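Local coordinates for D,D-dipeptidase/D,D-carboxypeptidase (Enterococcus faecalis, PDB 4MUQ), which probably acts as a zinc-dependent D,D-dipeptidase and D,D-carboxypeptidase of vancomycin resistance, cleaving peptides that end in D-Ala-D-Ala, at residues Ile62-Ile68 with Ile135-Phe139; Ile126-Tyr132 with His164-Phe169; Thr225-Pro230 with Phe245-Arg251. One frame throughout, in Å; residues are numbered along the deposited sequence.

Interaction 1: Ile62-Ile68 with Ile135-Phe139; sequences ISAGNSI and ICDEF
Ile62, Ile68, Ile135 and Phe139 form an apolar contact between helix 134-142 and the loop that leads from helix 49-62 into strand 68-72, within the Hedgehog/DD-peptidase fold. The two segments bury 344 Å² without a single hydrogen bond between them, so packing alone joins them. Ile135 fills the bend of the loop. Its CG1 lies anti to the backbone N (chi1 -168°), and the turn at chi2 sends CD1 up to the carbonyl oxygen of Ile62, with Ile135 CD1 3.4 Å from Ile62 O. The same methyl meets Ile62 CD1 at 3.9 Å, the two side chains crossing at about a right angle.

One turn along the helix, the CB of Phe139 takes the ends of both loop isoleucines: Ile62 CD1 comes within 3.7 Å of Phe139 CB, and Ile68 CD1 within 3.9 Å of it. Ile62 CD1 also sits at the edge of the Phe139 ring, near its plane. That ring packs edge-to-face with Phe169 and touches Leu55 and Ile58 of helix 49-62.

Two backbone features shape the loop. Ser63 has positive phi (53°) in a Schellman motif, and a type II' turn runs from Ala64 to Ser67, bringing the chain back so that Ser67 and Ile68 face the helix. At the periphery, the exposed Glu138 brings OE2 to 4.1 Å from Ile62 CB. The side chain of Ile68 is about 10 Å from that of the zinc ligand Asp115, so the contact lies near the metal site without forming part of it. Methyls rest on one another and on the backbone oxygens of Ile62 and Ile135; with no directional bond across it, the contact probably owes its stability to their close fit and the burial of apolar surface.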
loop_
_atom_site.group_PDB
_atom_site.type_symbol
_atom_site.label_atom_id
_atom_site.label_comp_id
_atom_site.label_asym_id
_atom_site.label_seq_id
_atom_site.Cartn_x
_atom_site.Cartn_y
_atom_site.Cartn_z
ATOM N N ILE A 62 0.432 8.203 18.177
ATOM C CA ILE A 62 -0.403 7.420 19.083
ATOM C C ILE A 62 0.331 6.966 20.349
ATOM O O ILE A 62 -0.239 6.246 21.171
ATOM C CB ILE A 62 -0.986 6.175 18.376
ATOM C CG1 ILE A 62 0.122 5.170 18.053
ATOM C CG2 ILE A 62 -1.732 6.580 17.103
ATOM C CD1 ILE A 62 -0.378 3.876 17.431
ATOM N N SER A 63 1.587 7.383 20.501
ATOM C CA SER A 63 2.410 6.990 21.652
ATOM C C SER A 63 2.465 5.471 21.848
ATOM O O SER A 63 2.216 4.960 22.944
ATOM C CB SER A 63 1.923 7.678 22.930
ATOM O OG SER A 63 1.965 9.087 22.790
ATOM N N ALA A 64 2.803 4.764 20.780
ATOM C CA ALA A 64 2.805 3.308 20.777
ATOM C C ALA A 64 3.882 2.739 21.695
ATOM O O ALA A 64 3.723 1.648 22.245
ATOM C CB ALA A 64 2.997 2.796 19.372
ATOM N N GLY A 65 4.974 3.481 21.860
ATOM C CA GLY A 65 6.102 2.993 22.635
ATOM C C GLY A 65 6.635 1.699 22.042
ATOM O O GLY A 65 7.048 1.657 20.884
ATOM N N ASN A 66 6.602 0.638 22.838
ATOM C CA ASN A 66 7.008 -0.683 22.392
ATOM C C ASN A 66 5.836 -1.646 22.313
ATOM O O ASN A 66 6.036 -2.849 22.190
ATOM C CB ASN A 66 8.052 -1.251 23.352
ATOM C CG ASN A 66 9.307 -0.426 23.383
ATOM O OD1 ASN A 66 10.062 -0.407 22.409
ATOM N ND2 ASN A 66 9.540 0.270 24.490
ATOM N N SER A 67 4.616 -1.117 22.387
ATOM C CA SER A 67 3.437 -1.974 22.433
ATOM C C SER A 67 3.088 -2.598 21.081
ATOM O O SER A 67 2.422 -3.637 21.033
ATOM C CB SER A 67 2.240 -1.217 23.024
ATOM O OG SER A 67 1.984 -0.028 22.300
ATOM N N ILE A 68 3.545 -1.980 19.994
ATOM C CA ILE A 68 3.335 -2.529 18.660
ATOM C C ILE A 68 4.673 -2.890 18.054
ATOM O O ILE A 68 5.605 -2.086 18.066
ATOM C CB ILE A 68 2.625 -1.537 17.717
ATOM C CG1 ILE A 68 1.211 -1.246 18.223
ATOM C CG2 ILE A 68 2.577 -2.090 16.289
ATOM C CD1 ILE A 68 0.512 -0.108 17.494
ATOM N N ILE A 135 -4.322 0.115 21.746
ATOM C CA ILE A 135 -3.298 0.787 20.958
ATOM C C ILE A 135 -3.296 0.350 19.494
ATOM O O ILE A 135 -3.053 1.164 18.605
ATOM C CB ILE A 135 -1.889 0.616 21.603
ATOM C CG1 ILE A 135 -0.875 1.552 20.945
ATOM C CG2 ILE A 135 -1.427 -0.838 21.556
ATOM C CD1 ILE A 135 -1.200 3.025 21.138
ATOM N N CYS A 136 -3.578 -0.926 19.236
ATOM C CA CYS A 136 -3.597 -1.420 17.865
ATOM C C CYS A 136 -4.708 -0.756 17.066
ATOM O O CYS A 136 -4.538 -0.442 15.887
ATOM C CB CYS A 136 -3.756 -2.939 17.817
ATOM S SG CYS A 136 -2.375 -3.832 18.533
ATOM N N ASP A 137 -5.846 -0.532 17.715
ATOM C CA ASP A 137 -6.948 0.139 17.036
ATOM C C ASP A 137 -6.701 1.640 16.895
ATOM O O ASP A 137 -7.168 2.257 15.934
ATOM C CB ASP A 137 -8.283 -0.107 17.730
ATOM C CG ASP A 137 -9.448 0.016 16.773
ATOM O OD1 ASP A 137 -9.380 -0.589 15.683
ATOM O OD2 ASP A 137 -10.413 0.740 17.093
ATOM N N GLU A 138 -5.960 2.222 17.832
ATOM C CA GLU A 138 -5.514 3.603 17.672
ATOM C C GLU A 138 -4.650 3.733 16.424
ATOM O O GLU A 138 -4.803 4.678 15.645
ATOM C CB GLU A 138 -4.724 4.073 18.895
ATOM C CG GLU A 138 -5.572 4.365 20.121
ATOM C CD GLU A 138 -4.804 5.137 21.182
ATOM O OE1 GLU A 138 -4.763 4.676 22.340
ATOM O OE2 GLU A 138 -4.245 6.209 20.860
ATOM N N PHE A 139 -3.752 2.776 16.213
ATOM C CA PHE A 139 -2.978 2.760 14.984
ATOM C C PHE A 139 -3.897 2.671 13.766
ATOM O O PHE A 139 -3.749 3.424 12.790
ATOM C CB PHE A 139 -1.975 1.595 14.951
ATOM C CG PHE A 139 -1.179 1.545 13.674
ATOM C CD1 PHE A 139 0.060 2.167 13.595
ATOM C CD2 PHE A 139 -1.682 0.912 12.548
ATOM C CE1 PHE A 139 0.788 2.157 12.409
ATOM C CE2 PHE A 139 -0.974 0.908 11.352
ATOM C CZ PHE A 139 0.272 1.526 11.290
#

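Interaction 2: Ile126-Tyr132 with His164-Phe169; sequences IRPDFPY and HEPWHF. With ZN (zinc ion), chain B; 2D8 ((2R)-3-[(R)-[(1S)-1-aminoethyl](hydroxy)phosphoryl]-2-methylpropanoic acid), chain D; LY0 ((2R)-3-[(R)-[(1R)-1-aminoethyl](hydroxy)phosphoryl]-2-methylpropanoic acid), chain C.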
loop_
_atom_site.group_PDB
_atom_site.type_symbol
_atom_site.label_atom_id
_atom_site.label_comp_id
_atom_site.label_asym_id
_atom_site.label_seq_id
_atom_site.Cartn_x
_atom_site.Cartn_y
_atom_site.Cartn_z
ATOM N N ILE A 126 2.498 -15.880 10.897
ATOM C CA ILE A 126 1.539 -15.871 9.789
ATOM C C ILE A 126 0.283 -15.061 10.125
ATOM O O ILE A 126 -0.224 -14.306 9.296
ATOM C CB ILE A 126 1.179 -17.315 9.323
ATOM C CG1 ILE A 126 2.161 -17.779 8.240
ATOM C CG2 ILE A 126 -0.267 -17.405 8.820
ATOM C CD1 ILE A 126 1.636 -18.910 7.373
ATOM N N ARG A 127 -0.203 -15.201 11.352
ATOM C CA ARG A 127 -1.382 -14.453 11.782
ATOM C C ARG A 127 -1.203 -13.804 13.147
ATOM O O ARG A 127 -1.717 -14.275 14.159
ATOM C CB ARG A 127 -2.695 -15.257 11.665
ATOM C CG ARG A 127 -2.788 -16.697 12.177
ATOM C CD ARG A 127 -3.012 -16.871 13.699
ATOM N NE ARG A 127 -4.167 -16.287 14.433
ATOM C CZ ARG A 127 -5.209 -15.572 13.990
ATOM N NH1 ARG A 127 -5.397 -15.245 12.725
ATOM N NH2 ARG A 127 -6.109 -15.171 14.877
ATOM N N PRO A 128 -0.457 -12.685 13.173
ATOM C CA PRO A 128 -0.163 -11.978 14.429
ATOM C C PRO A 128 -1.376 -11.275 15.028
ATOM O O PRO A 128 -2.289 -10.885 14.294
ATOM C CB PRO A 128 0.889 -10.942 14.014
ATOM C CG PRO A 128 0.687 -10.747 12.557
ATOM C CD PRO A 128 0.202 -12.056 12.011
ATOM N N ASP A 129 -1.363 -11.096 16.347
ATOM C CA ASP A 129 -2.471 -10.470 17.061
ATOM C C ASP A 129 -2.437 -8.947 16.925
ATOM O O ASP A 129 -1.502 -8.292 17.386
ATOM C CB ASP A 129 -2.453 -10.872 18.544
ATOM C CG ASP A 129 -3.744 -10.509 19.272
ATOM O OD1 ASP A 129 -4.837 -10.699 18.689
ATOM O OD2 ASP A 129 -3.664 -10.040 20.427
ATOM N N PHE A 130 -3.472 -8.395 16.300
ATOM C CA PHE A 130 -3.603 -6.945 16.145
ATOM C C PHE A 130 -5.084 -6.604 16.288
ATOM O O PHE A 130 -5.781 -6.389 15.290
ATOM C CB PHE A 130 -3.041 -6.485 14.797
ATOM C CG PHE A 130 -2.577 -5.048 14.783
ATOM C CD1 PHE A 130 -1.465 -4.663 15.523
ATOM C CD2 PHE A 130 -3.243 -4.091 14.036
ATOM C CE1 PHE A 130 -1.031 -3.338 15.515
ATOM C CE2 PHE A 130 -2.813 -2.769 14.030
ATOM C CZ PHE A 130 -1.712 -2.395 14.765
ATOM N N PRO A 131 -5.565 -6.575 17.535
ATOM C CA PRO A 131 -7.007 -6.476 17.795
ATOM C C PRO A 131 -7.623 -5.129 17.424
ATOM O O PRO A 131 -6.936 -4.171 17.063
ATOM C CB PRO A 131 -7.125 -6.745 19.307
ATOM C CG PRO A 131 -5.773 -6.475 19.876
ATOM C CD PRO A 131 -4.783 -6.777 18.769
ATOM N N TYR A 132 -8.949 -5.088 17.496
ATOM C CA TYR A 132 -9.711 -3.891 17.184
ATOM C C TYR A 132 -10.017 -3.150 18.484
ATOM O O TYR A 132 -11.097 -2.571 18.653
ATOM C CB TYR A 132 -10.996 -4.259 16.433
ATOM C CG TYR A 132 -10.747 -4.766 15.026
ATOM C CD1 TYR A 132 -10.752 -3.895 13.945
ATOM C CD2 TYR A 132 -10.486 -6.116 14.782
ATOM C CE1 TYR A 132 -10.531 -4.343 12.672
ATOM C CE2 TYR A 132 -10.259 -6.577 13.500
ATOM C CZ TYR A 132 -10.266 -5.676 12.443
ATOM O OH TYR A 132 -10.047 -6.092 11.155
ATOM N N HIS A 164 -10.014 -11.990 5.742
ATOM C CA HIS A 164 -9.861 -10.936 6.738
ATOM C C HIS A 164 -8.514 -11.054 7.470
ATOM O O HIS A 164 -8.237 -12.089 8.085
ATOM C CB HIS A 164 -11.010 -11.101 7.729
ATOM C CG HIS A 164 -11.007 -10.135 8.871
ATOM N ND1 HIS A 164 -11.662 -10.413 10.046
ATOM C CD2 HIS A 164 -10.458 -8.905 9.020
ATOM C CE1 HIS A 164 -11.516 -9.397 10.883
ATOM N NE2 HIS A 164 -10.809 -8.463 10.279
ATOM N N GLU A 165 -7.712 -9.990 7.425
ATOM C CA GLU A 165 -6.448 -9.939 8.175
ATOM C C GLU A 165 -6.376 -8.655 8.997
ATOM O O GLU A 165 -6.150 -7.582 8.463
ATOM C CB GLU A 165 -5.246 -10.047 7.239
ATOM C CG GLU A 165 -5.198 -11.350 6.459
ATOM C CD GLU A 165 -3.839 -11.611 5.876
ATOM O OE1 GLU A 165 -3.104 -10.617 5.665
ATOM O OE2 GLU A 165 -3.533 -12.792 5.656
ATOM N N PRO A 166 -6.577 -8.757 10.307
ATOM C CA PRO A 166 -6.487 -7.559 11.150
ATOM C C PRO A 166 -5.127 -6.852 11.107
ATOM O O PRO A 166 -5.062 -5.651 11.393
ATOM C CB PRO A 166 -6.757 -8.113 12.548
ATOM C CG PRO A 166 -7.720 -9.269 12.300
ATOM C CD PRO A 166 -7.198 -9.892 11.015
ATOM N N TRP A 167 -4.074 -7.578 10.730
ATOM C CA TRP A 167 -2.691 -7.151 10.989
ATOM C C TRP A 167 -1.932 -6.542 9.817
ATOM O O TRP A 167 -0.843 -6.017 10.029
ATOM C CB TRP A 167 -1.869 -8.350 11.470
ATOM C CG TRP A 167 -1.877 -9.467 10.455
ATOM C CD1 TRP A 167 -1.094 -9.576 9.335
ATOM C CD2 TRP A 167 -2.736 -10.617 10.455
ATOM N NE1 TRP A 167 -1.417 -10.720 8.645
ATOM C CE2 TRP A 167 -2.416 -11.380 9.313
ATOM C CE3 TRP A 167 -3.749 -11.070 11.309
ATOM C CZ2 TRP A 167 -3.077 -12.571 9.000
ATOM C CZ3 TRP A 167 -4.402 -12.263 11.001
ATOM C CH2 TRP A 167 -4.070 -12.987 9.843
ATOM N N HIS A 168 -2.462 -6.655 8.599
ATOM C CA HIS A 168 -1.719 -6.307 7.386
ATOM C C HIS A 168 -2.098 -4.928 6.857
ATOM O O HIS A 168 -3.258 -4.678 6.497
ATOM C CB HIS A 168 -1.927 -7.402 6.324
ATOM C CG HIS A 168 -1.246 -7.134 5.017
ATOM N ND1 HIS A 168 -0.223 -7.926 4.529
ATOM C CD2 HIS A 168 -1.486 -6.199 4.069
ATOM C CE1 HIS A 168 0.149 -7.469 3.344
ATOM N NE2 HIS A 168 -0.609 -6.428 3.042
ATOM N N PHE A 169 -1.108 -4.038 6.802
ATOM C CA PHE A 169 -1.352 -2.657 6.375
ATOM C C PHE A 169 -0.541 -2.331 5.142
ATOM O O PHE A 169 0.605 -2.748 5.006
ATOM C CB PHE A 169 -1.042 -1.685 7.525
ATOM C CG PHE A 169 -2.039 -1.770 8.629
ATOM C CD1 PHE A 169 -3.118 -0.898 8.663
ATOM C CD2 PHE A 169 -1.958 -2.771 9.581
ATOM C CE1 PHE A 169 -4.084 -0.983 9.661
ATOM C CE2 PHE A 169 -2.922 -2.874 10.576
ATOM C CZ PHE A 169 -3.989 -1.972 10.612
HETATM ZN ZN ZN B . 1.117 -9.197 5.479
HETATM C C4 2D8 D . -0.645 -12.477 3.664
HETATM C C5 2D8 D . -0.524 -11.602 2.458
HETATM C C6 2D8 D . 0.763 -11.918 1.711
HETATM C C7 2D8 D . -1.754 -11.816 1.595
HETATM N N1 2D8 D . 1.192 -12.936 7.377
HETATM P P 2D8 D . 0.324 -11.920 5.094
HETATM C C1 2D8 D . 1.457 -14.282 5.361
HETATM C C2 2D8 D . 0.583 -13.352 6.179
HETATM O O31 2D8 D . 1.671 -11.371 4.569
HETATM O O32 2D8 D . -0.344 -10.768 5.911
HETATM O O61 2D8 D . 1.300 -10.992 1.127
HETATM O O62 2D8 D . 1.180 -13.064 1.694
HETATM P P LY0 C . 0.331 -11.922 5.097
HETATM C C1 LY0 C . 1.470 -14.279 5.329
HETATM N N1 LY0 C . -0.491 -13.984 6.569
HETATM C C2 LY0 C . 0.695 -13.316 6.206
HETATM C C4 LY0 C . -0.638 -12.485 3.669
HETATM C C5 LY0 C . -0.523 -11.606 2.461
HETATM C C6 LY0 C . 0.763 -11.919 1.712
HETATM C C7 LY0 C . -1.754 -11.817 1.597
HETATM O O31 LY0 C . 1.666 -11.352 4.565
HETATM O O32 LY0 C . -0.344 -10.769 5.908
HETATM O O61 LY0 C . 1.299 -10.992 1.128
HETATM O O62 LY0 C . 1.180 -13.064 1.694
#
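Trp167 and Ile126 line the zinc active site of this M15B peptidase, where a loop before helix 134-142 lies over the approach to strand 168-171, and Arg127 and Pro128 back the indole. Arg127 CA and Pro128 CD cover one face of the Trp167 indole as CH-pi contacts, 3.7 Å and 3.6 Å from the centroids of its six- and five-membered rings respectively. Glu165 CB lies against the opposite face. Sandwiched in this way, the indole is held so that its edge points at the phosphinate inhibitor, modelled as two overlapping diastereomers. Ile126 O is 3.4 Å from Trp167 CZ2 and also lies close to the inhibitor amine. Zinc is bound by His168 ND1 at 2.1 Å, by both phosphinate oxygens, and by His108 and Asp115.

Farther along, Phe130 CE2 meets Phe169 CE2 at 3.5 Å, the ring planes 75° apart. Tyr132 OH and His164 NE2 share a 2.6 Å hydrogen bond at the edge of the imidazole, near its plane, and Gln150 is a second partner of the hydroxyl. Glu165 OE1 lies 2.8 Å from phosphinate O32 (the same position in both diastereomers), and Trp167 NE1 donates to O32 at 2.9 Å, with an N-H...O angle of 154°.

Interaction 3: Thr225-Pro230 with Phe245-Arg251; sequences TLIKIP and FVVTIWR. With PE3 (3,6,9,12,15,18,21,24,27,30,33,36,39-tridecaoxahentetracontane-1,41-diol), chain I.
Chi1 of -54° in both Ile229 and Ile249 sets CG1 beside the backbone N, and chi2 near -70° in Ile229 swings its CD1 round toward the other strand. There Ile229 CD1 meets two partners at equal range: it is 3.7 Å from Val247 CG1, tip to tip, and 3.7 Å from Ile249 CD1, where the side chains run obliquely past each other. Val247 is thereby engaged by both branches, since its CG2 is also 3.9 Å from Ile227 CD1. Ile227 keeps its chain straight beyond CG1, and Ile227 and Val247 slide past each other in opposite directions.

These strands lie face to face and do not pair edge to edge. Their axes approach to 8.8 Å and run 13° from parallel, and no hydrogen bond links them. Each has its pairing partners in its own sheet: Thr225, Ile227 and Ile229 bond by their backbones to strand 3-9, and Phe245 and Val246 to the strands flanking 244-250 in a four-stranded antiparallel sheet. The contact is thus the filling between two layers, a sandwich-like packing away from the zinc site. Strand alternation supplies its apolar centre, Thr225, Ile227 and Ile229 on one side and Phe245, Val247 and Ile249 on the other, while Val246 and Thr248 point away.

At one end Thr225 OG1 sits at the edge of the Phe245 ring, 3.8 Å from Phe245 CE2, and OG1 accepts a hydrogen bond from Lys221 N. The other end, where Pro230 and Arg251 add to the alternating set, is more polar: Pro230 CG lies 4.0 Å from Arg251 NH1, with the side chains crossing at about a right angle. Arg251 NH2 makes a salt bridge to Glu214, and Ile249 CG2 lies over one face of the same guanidinium group, offset toward the rim.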
loop_
_atom_site.group_PDB
_atom_site.type_symbol
_atom_site.label_atom_id
_atom_site.label_comp_id
_atom_site.label_asym_id
_atom_site.label_seq_id
_atom_site.Cartn_x
_atom_site.Cartn_y
_atom_site.Cartn_z
ATOM N N THR A 225 3.593 7.462 -22.841
ATOM C CA THR A 225 2.414 8.153 -22.348
ATOM C C THR A 225 2.834 9.568 -21.980
ATOM O O THR A 225 3.858 9.765 -21.324
ATOM C CB THR A 225 1.831 7.428 -21.119
ATOM O OG1 THR A 225 1.422 6.109 -21.503
ATOM C CG2 THR A 225 0.630 8.172 -20.556
ATOM N N LEU A 226 2.060 10.553 -22.419
ATOM C CA LEU A 226 2.385 11.942 -22.132
ATOM C C LEU A 226 1.442 12.530 -21.092
ATOM O O LEU A 226 0.221 12.462 -21.232
ATOM C CB LEU A 226 2.352 12.766 -23.413
ATOM C CG LEU A 226 3.293 12.231 -24.488
ATOM C CD1 LEU A 226 3.058 12.969 -25.798
ATOM C CD2 LEU A 226 4.731 12.379 -24.041
ATOM N N ILE A 227 2.030 13.104 -20.049
ATOM C CA ILE A 227 1.285 13.704 -18.949
ATOM C C ILE A 227 1.777 15.134 -18.792
ATOM O O ILE A 227 2.978 15.392 -18.903
ATOM C CB ILE A 227 1.521 12.928 -17.638
ATOM C CG1 ILE A 227 0.949 11.513 -17.749
ATOM C CG2 ILE A 227 0.892 13.647 -16.454
ATOM C CD1 ILE A 227 1.149 10.666 -16.504
ATOM N N LYS A 228 0.868 16.077 -18.569
ATOM C CA LYS A 228 1.311 17.438 -18.286
ATOM C C LYS A 228 1.031 17.870 -16.844
ATOM O O LYS A 228 -0.012 17.556 -16.267
ATOM C CB LYS A 228 0.780 18.446 -19.311
ATOM C CG LYS A 228 -0.720 18.557 -19.385
ATOM C CD LYS A 228 -1.095 19.747 -20.244
ATOM C CE LYS A 228 -2.570 20.045 -20.146
ATOM N NZ LYS A 228 -3.006 20.268 -18.739
ATOM N N ILE A 229 2.000 18.582 -16.276
ATOM C CA ILE A 229 2.014 18.930 -14.864
ATOM C C ILE A 229 2.371 20.403 -14.745
ATOM O O ILE A 229 3.198 20.900 -15.509
ATOM C CB ILE A 229 3.106 18.130 -14.129
ATOM C CG1 ILE A 229 2.947 16.626 -14.375
ATOM C CG2 ILE A 229 3.102 18.432 -12.642
ATOM C CD1 ILE A 229 1.776 15.997 -13.654
ATOM N N PRO A 230 1.740 21.120 -13.803
ATOM C CA PRO A 230 2.205 22.484 -13.544
ATOM C C PRO A 230 3.598 22.471 -12.920
ATOM O O PRO A 230 3.875 21.659 -12.037
ATOM C CB PRO A 230 1.187 23.018 -12.535
ATOM C CG PRO A 230 -0.035 22.183 -12.747
ATOM C CD PRO A 230 0.475 20.821 -13.110
ATOM N N PHE A 245 -1.803 5.217 -15.154
ATOM C CA PHE A 245 -1.139 6.011 -14.146
ATOM C C PHE A 245 -2.147 6.807 -13.333
ATOM O O PHE A 245 -3.198 7.218 -13.847
ATOM C CB PHE A 245 -0.135 6.966 -14.805
ATOM C CG PHE A 245 0.914 6.276 -15.634
ATOM C CD1 PHE A 245 2.035 5.711 -15.028
ATOM C CD2 PHE A 245 0.780 6.177 -17.011
ATOM C CE1 PHE A 245 3.006 5.076 -15.788
ATOM C CE2 PHE A 245 1.748 5.538 -17.778
ATOM C CZ PHE A 245 2.865 4.987 -17.164
ATOM N N VAL A 246 -1.815 7.027 -12.066
ATOM C CA VAL A 246 -2.561 7.932 -11.211
ATOM C C VAL A 246 -1.663 9.114 -10.862
ATOM O O VAL A 246 -0.537 8.936 -10.372
ATOM C CB VAL A 246 -3.035 7.232 -9.934
ATOM C CG1 VAL A 246 -3.755 8.220 -9.022
ATOM C CG2 VAL A 246 -3.957 6.089 -10.299
ATOM N N VAL A 247 -2.165 10.313 -11.123
ATOM C CA VAL A 247 -1.419 11.544 -10.911
ATOM C C VAL A 247 -2.027 12.310 -9.741
ATOM O O VAL A 247 -3.249 12.518 -9.696
ATOM C CB VAL A 247 -1.452 12.436 -12.180
ATOM C CG1 VAL A 247 -0.658 13.712 -11.962
ATOM C CG2 VAL A 247 -0.922 11.654 -13.378
ATOM N N THR A 248 -1.174 12.736 -8.809
ATOM C CA THR A 248 -1.600 13.484 -7.633
ATOM C C THR A 248 -0.925 14.847 -7.655
ATOM O O THR A 248 0.302 14.937 -7.671
ATOM C CB THR A 248 -1.234 12.729 -6.322
ATOM O OG1 THR A 248 -1.820 11.423 -6.348
ATOM C CG2 THR A 248 -1.756 13.474 -5.109
ATOM N N ILE A 249 -1.729 15.907 -7.676
ATOM C CA ILE A 249 -1.218 17.269 -7.773
ATOM C C ILE A 249 -1.588 18.045 -6.520
ATOM O O ILE A 249 -2.758 18.114 -6.156
ATOM C CB ILE A 249 -1.834 18.009 -8.979
ATOM C CG1 ILE A 249 -1.634 17.221 -10.276
ATOM C CG2 ILE A 249 -1.271 19.423 -9.082
ATOM C CD1 ILE A 249 -0.196 17.017 -10.641
ATOM N N TRP A 250 -0.590 18.624 -5.863
ATOM C CA TRP A 250 -0.815 19.415 -4.669
ATOM C C TRP A 250 -0.843 20.888 -5.079
ATOM O O TRP A 250 0.136 21.424 -5.609
ATOM C CB TRP A 250 0.262 19.112 -3.617
ATOM C CG TRP A 250 0.349 17.628 -3.270
ATOM C CD1 TRP A 250 0.669 16.597 -4.118
ATOM C CD2 TRP A 250 0.114 17.027 -1.988
ATOM N NE1 TRP A 250 0.643 15.398 -3.442
ATOM C CE2 TRP A 250 0.307 15.635 -2.134
ATOM C CE3 TRP A 250 -0.235 17.532 -0.729
ATOM C CZ2 TRP A 250 0.156 14.744 -1.069
ATOM C CZ3 TRP A 250 -0.383 16.647 0.326
ATOM C CH2 TRP A 250 -0.189 15.269 0.150
ATOM N N ARG A 251 -1.992 21.524 -4.866
ATOM C CA ARG A 251 -2.228 22.887 -5.335
ATOM C C ARG A 251 -1.607 23.935 -4.422
ATOM O O ARG A 251 -1.200 23.632 -3.304
ATOM C CB ARG A 251 -3.728 23.140 -5.486
ATOM C CG ARG A 251 -4.365 22.375 -6.636
ATOM C CD ARG A 251 -3.694 22.739 -7.949
ATOM N NE ARG A 251 -4.416 22.223 -9.107
ATOM C CZ ARG A 251 -4.149 22.575 -10.360
ATOM N NH1 ARG A 251 -3.179 23.443 -10.608
ATOM N NH2 ARG A 251 -4.850 22.065 -11.366
HETATM O O43 PE3 I . 4.300 17.278 -0.088
HETATM C C42 PE3 I . 3.673 15.990 -0.061
HETATM C C41 PE3 I . 4.606 14.923 -0.648
HETATM O O40 PE3 I . 4.948 15.220 -2.020
HETATM C C39 PE3 I . 5.819 14.187 -2.537
HETATM C C38 PE3 I . 6.235 14.422 -3.993
HETATM O O37 PE3 I . 6.950 15.660 -4.148
#

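Interactions 1 and 2 adjoin within the peptidase fold: Cys136 SG of the first lies 3.3 Å from Phe130 CD1 of the second, and helix 134-142 packs against both 62-68 and 126-132. Their chemistry differs. Interaction 1 is mainly aliphatic, with no hydrogen bond across it, whereas interaction 2 is aromatic, includes polar bonds and ends at the metal and inhibitor. Interaction 3 stands apart, its centre about 35 Å from each of the other centres and on the opposite side of the molecule. It is the more thoroughly buried contact, with mainly aliphatic side chains and one phenylalanine between two sheet layers. The others are partly buried: interaction 1 sets a helix against a loop, interaction 2 is built largely from loops.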